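Local coordinates for protein enolase from the environmental genome shotgun sequencing of the Sargasso Sea (PDB 2QGY) that is of unknown function but, as a magnesium-binding member of the enolase superfamily, probably abstracts a proton alpha to a carboxylate in its substrate, at residues T250-S255 and S300-N305; P274-M279 and S308-A313. All coordinates share one frame; numbering follows the deposited sequence.

Interaction 1 of 2, residues T250-S255 and S300-N305; sequences TGEKQS and SPHCWN. With MG (magnesium ion), chain C.
Glu252 sets CG between its backbone N and carbonyl carbon (chi1 69°) and His302 swings CG anti to its backbone N (chi1 172°), and the two side chains come together beside the magnesium. CB of Glu252 lies over one face of the imidazole, a CH-pi contact 3.9 Å from the centroid of the His302 ring and displaced toward its rim. Beyond CG the glutamate runs extended to the metal, its carboxylate turned 50° from the ring plane. Glu252 OE1 binds the magnesium at about 2.0 Å; Glu252 OE2 accepts from the oxygen of water 1 at 2.6 Å, itself a metal ligand, which should fix the rotation of the carboxylate. Although Glu252 OE2 comes within 3.4 Å of His302 NE2, the angle is too poor for a hydrogen bond. At ND1 the imidazole is held by Asp275, an arrangement consistent with the His-Asp dyad of mandelate racemase-like members. Asp200 and Glu226 complete the protein ligands of the metal, as in other enolase-superfamily barrels. Glu252 lies early in the loop between strand 248-250 and helix 257-265, His302 early in that between strand 298-299 and helix 309-320; strand 271-272 lies between those strands in the barrel sheet.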
# COMPACT_ATOMS: atom_id res chain seq x y z
N THR A 250 -11.77 -12.73 -3.76
CA THR A 250 -11.03 -11.46 -3.88
C THR A 250 -10.08 -11.38 -2.70
O THR A 250 -10.29 -12.09 -1.73
CB THR A 250 -11.97 -10.20 -3.88
OG1 THR A 250 -11.21 -9.00 -4.17
CG2 THR A 250 -12.68 -10.04 -2.56
N GLY A 251 -9.05 -10.54 -2.79
CA GLY A 251 -8.25 -10.26 -1.59
C GLY A 251 -6.76 -10.29 -1.86
O GLY A 251 -6.01 -9.63 -1.16
N GLU A 252 -6.33 -11.04 -2.87
CA GLU A 252 -4.90 -11.19 -3.16
C GLU A 252 -4.11 -9.89 -3.31
O GLU A 252 -2.92 -9.86 -2.99
CB GLU A 252 -4.70 -12.08 -4.39
CG GLU A 252 -5.13 -11.50 -5.69
CD GLU A 252 -4.65 -12.35 -6.85
OE1 GLU A 252 -5.25 -13.41 -7.05
OE2 GLU A 252 -3.64 -12.01 -7.52
N LYS A 253 -4.73 -8.83 -3.80
CA LYS A 253 -3.98 -7.58 -4.02
C LYS A 253 -4.22 -6.55 -2.90
O LYS A 253 -3.80 -5.40 -3.02
CB LYS A 253 -4.32 -7.00 -5.41
CG LYS A 253 -3.86 -7.97 -6.52
CD LYS A 253 -3.60 -7.38 -7.88
CE LYS A 253 -3.39 -8.55 -8.85
NZ LYS A 253 -2.87 -8.16 -10.19
N GLN A 254 -4.88 -6.98 -1.82
CA GLN A 254 -5.18 -6.08 -0.72
C GLN A 254 -4.59 -6.62 0.59
O GLN A 254 -4.21 -7.81 0.67
CB GLN A 254 -6.69 -5.84 -0.60
CG GLN A 254 -7.24 -4.87 -1.66
CD GLN A 254 -7.49 -5.55 -2.99
OE1 GLN A 254 -7.94 -6.70 -3.03
NE2 GLN A 254 -7.21 -4.84 -4.11
N SER A 255 -4.44 -5.75 1.58
CA SER A 255 -3.90 -6.17 2.87
C SER A 255 -4.56 -5.36 3.96
O SER A 255 -5.21 -4.35 3.69
CB SER A 255 -2.35 -6.01 2.95
OG SER A 255 -1.96 -4.66 2.70
N SER A 300 -8.78 -18.91 1.19
CA SER A 300 -7.90 -19.70 0.35
C SER A 300 -6.68 -18.83 0.16
O SER A 300 -6.68 -17.98 -0.69
CB SER A 300 -8.55 -19.92 -1.02
OG SER A 300 -7.65 -20.60 -1.90
N PRO A 301 -5.65 -18.99 0.99
CA PRO A 301 -4.53 -18.07 0.80
C PRO A 301 -3.91 -18.11 -0.59
O PRO A 301 -3.77 -19.19 -1.22
CB PRO A 301 -3.52 -18.53 1.87
CG PRO A 301 -4.38 -19.22 2.91
CD PRO A 301 -5.41 -19.97 2.07
N HIS A 302 -3.53 -16.93 -1.08
CA HIS A 302 -2.89 -16.80 -2.36
C HIS A 302 -1.43 -17.09 -2.04
O HIS A 302 -0.97 -16.82 -0.93
CB HIS A 302 -3.11 -15.36 -2.84
CG HIS A 302 -2.36 -14.96 -4.08
ND1 HIS A 302 -1.14 -14.32 -4.03
CD2 HIS A 302 -2.73 -14.95 -5.39
CE1 HIS A 302 -0.75 -14.00 -5.25
NE2 HIS A 302 -1.69 -14.38 -6.10
N CYS A 303 -0.71 -17.70 -2.96
CA CYS A 303 0.70 -18.03 -2.69
C CYS A 303 1.54 -17.97 -3.96
O CYS A 303 2.08 -18.98 -4.43
CB CYS A 303 0.83 -19.40 -1.99
SG CYS A 303 2.55 -19.62 -1.31
N TRP A 304 1.64 -16.78 -4.54
CA TRP A 304 2.53 -16.60 -5.67
C TRP A 304 3.88 -16.17 -5.07
O TRP A 304 4.25 -14.99 -5.04
CB TRP A 304 1.96 -15.62 -6.71
CG TRP A 304 2.80 -15.54 -7.96
CD1 TRP A 304 3.42 -16.57 -8.60
CD2 TRP A 304 3.14 -14.35 -8.67
NE1 TRP A 304 4.12 -16.10 -9.70
CE2 TRP A 304 3.94 -14.74 -9.77
CE3 TRP A 304 2.82 -13.00 -8.50
CZ2 TRP A 304 4.44 -13.82 -10.70
CZ3 TRP A 304 3.32 -12.07 -9.43
CH2 TRP A 304 4.13 -12.49 -10.50
N ASN A 305 4.60 -17.16 -4.58
CA ASN A 305 5.81 -16.99 -3.75
C ASN A 305 6.63 -18.25 -4.00
O ASN A 305 6.23 -19.12 -4.82
CB ASN A 305 5.44 -16.98 -2.27
CG ASN A 305 4.60 -15.77 -1.85
OD1 ASN A 305 5.03 -14.62 -2.00
ND2 ASN A 305 3.45 -16.02 -1.28
MG MG C . -5.47 -14.35 -8.75
O HOH W 1 -3.94 -13.47 -9.70
O HOH W 2 -6.51 -12.72 -9.49
O HOH W 3 -4.05 -15.94 -8.63

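Interaction 2 of 2, residues P274-M279 and S308-A313; sequences PDISGM and SVSASA
Ser310 is where helix 309-320 first meets the 274-279 loop, touching both Ile276 and Ser277 from the first turn of the helix, as its second residue. Its hydroxyl, turned anti to the carbonyl carbon (chi1 -66°), donates to Ser277 OG at 2.7 Å. Ser277 adopts the same kind of rotamer, and its OG also bonds to the carbonyl O of Glu52, near the end of strand 48-53. CB of Ser310 packs 4.0 Å from Ile276 CG2, and the same methyl sits 3.7 Å from Ser310 O. Ala311 and Ser312 turn from the loop, and Ala313, one turn after Ser310, brings its methyl back to it: CB of Ala313 lies 4.0 Å from Ile276 CG1, the branch that runs alongside the helix. Ile276 thus spans the turn between the two helix residues. The loop is shaped by an Asx turn, in which Asp275 OD2 accepts from Ser277 N at 2.8 Å, on the anti side of the carboxylate and 26° out of its plane. The contact is a buried mixture: a directional hydroxyl pair, linked onward to Glu52, probably helps hold the loop against the start of the helix, while the isoleucine adds apolar packing beside it.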
# COMPACT_ATOMS: atom_id res chain seq x y z
N PRO A 274 -6.17 -13.43 0.45
CA PRO A 274 -4.99 -12.58 0.72
C PRO A 274 -3.74 -13.47 0.53
O PRO A 274 -3.80 -14.71 0.74
CB PRO A 274 -5.14 -12.21 2.20
CG PRO A 274 -5.94 -13.33 2.81
CD PRO A 274 -6.96 -13.67 1.67
N ASP A 275 -2.61 -12.87 0.18
CA ASP A 275 -1.40 -13.68 0.01
C ASP A 275 -0.82 -13.96 1.40
O ASP A 275 -0.84 -13.12 2.30
CB ASP A 275 -0.36 -12.97 -0.86
CG ASP A 275 0.83 -13.86 -1.22
OD1 ASP A 275 0.82 -14.48 -2.31
OD2 ASP A 275 1.77 -13.97 -0.41
N ILE A 276 -0.38 -15.20 1.58
CA ILE A 276 0.18 -15.63 2.86
C ILE A 276 1.33 -14.73 3.36
O ILE A 276 1.56 -14.56 4.59
CB ILE A 276 0.64 -17.12 2.75
CG1 ILE A 276 1.07 -17.66 4.13
CG2 ILE A 276 1.78 -17.28 1.67
CD1 ILE A 276 -0.05 -17.77 5.20
N SER A 277 2.07 -14.18 2.41
CA SER A 277 3.26 -13.40 2.68
C SER A 277 3.02 -11.93 2.34
O SER A 277 3.95 -11.13 2.25
CB SER A 277 4.41 -13.94 1.86
OG SER A 277 4.94 -15.10 2.50
N GLY A 278 1.75 -11.56 2.15
CA GLY A 278 1.44 -10.19 1.79
C GLY A 278 0.41 -9.51 2.67
O GLY A 278 0.24 -8.29 2.60
N MET A 279 -0.30 -10.27 3.52
CA MET A 279 -1.42 -9.69 4.26
C MET A 279 -0.93 -8.72 5.35
O MET A 279 -1.63 -7.76 5.70
CB MET A 279 -2.34 -10.81 4.84
CG MET A 279 -3.40 -10.34 5.87
SD MET A 279 -4.87 -9.65 5.07
CE MET A 279 -5.87 -9.23 6.55
N SER A 308 8.82 -22.82 -0.76
CA SER A 308 9.56 -23.14 0.44
C SER A 308 8.91 -22.47 1.65
O SER A 308 7.93 -23.00 2.19
CB SER A 308 11.07 -22.78 0.28
OG SER A 308 11.34 -21.38 0.13
N VAL A 309 9.41 -21.30 2.06
CA VAL A 309 8.99 -20.66 3.33
C VAL A 309 7.51 -20.22 3.30
O VAL A 309 6.71 -20.60 4.17
CB VAL A 309 9.92 -19.45 3.71
CG1 VAL A 309 9.50 -18.84 5.01
CG2 VAL A 309 11.39 -19.92 3.82
N SER A 310 7.13 -19.46 2.28
CA SER A 310 5.71 -19.06 2.11
C SER A 310 4.77 -20.26 2.05
O SER A 310 3.73 -20.26 2.72
CB SER A 310 5.53 -18.23 0.86
OG SER A 310 6.20 -16.99 0.97
N ALA A 311 5.11 -21.26 1.25
CA ALA A 311 4.22 -22.44 1.16
C ALA A 311 4.06 -23.11 2.52
O ALA A 311 2.95 -23.52 2.89
CB ALA A 311 4.66 -23.45 0.05
N SER A 312 5.15 -23.26 3.28
CA SER A 312 5.04 -23.90 4.59
C SER A 312 4.16 -23.12 5.55
O SER A 312 3.34 -23.70 6.25
CB SER A 312 6.42 -24.10 5.21
OG SER A 312 6.27 -24.81 6.43
N ALA A 313 4.33 -21.80 5.59
CA ALA A 313 3.46 -20.95 6.43
C ALA A 313 2.00 -21.13 6.01
O ALA A 313 1.10 -21.28 6.87
CB ALA A 313 3.88 -19.49 6.28

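Overall arrangement
The two contacts, with centres 9 Å apart, interlock along the chain: 274-279 falls between the segments of interaction 1, and 308-313 follows soon after 300-305. Asp275 is the joint between them. Its OD1 lies 2.6 Å from His302 ND1 and its OD2 2.8 Å from Asn305 ND2, both probable hydrogen bonds, so the loop packed on the helix in interaction 2 probably also helps orient the imidazole beside the metal in interaction 1. Asn305 CB touches Ser310 OG at 3.3 Å, a second join. Interaction 1 supplies a magnesium ligand; the Ile276 side chain is about 13 Å from the metal, so the packing of interaction 2 takes no direct part in the site.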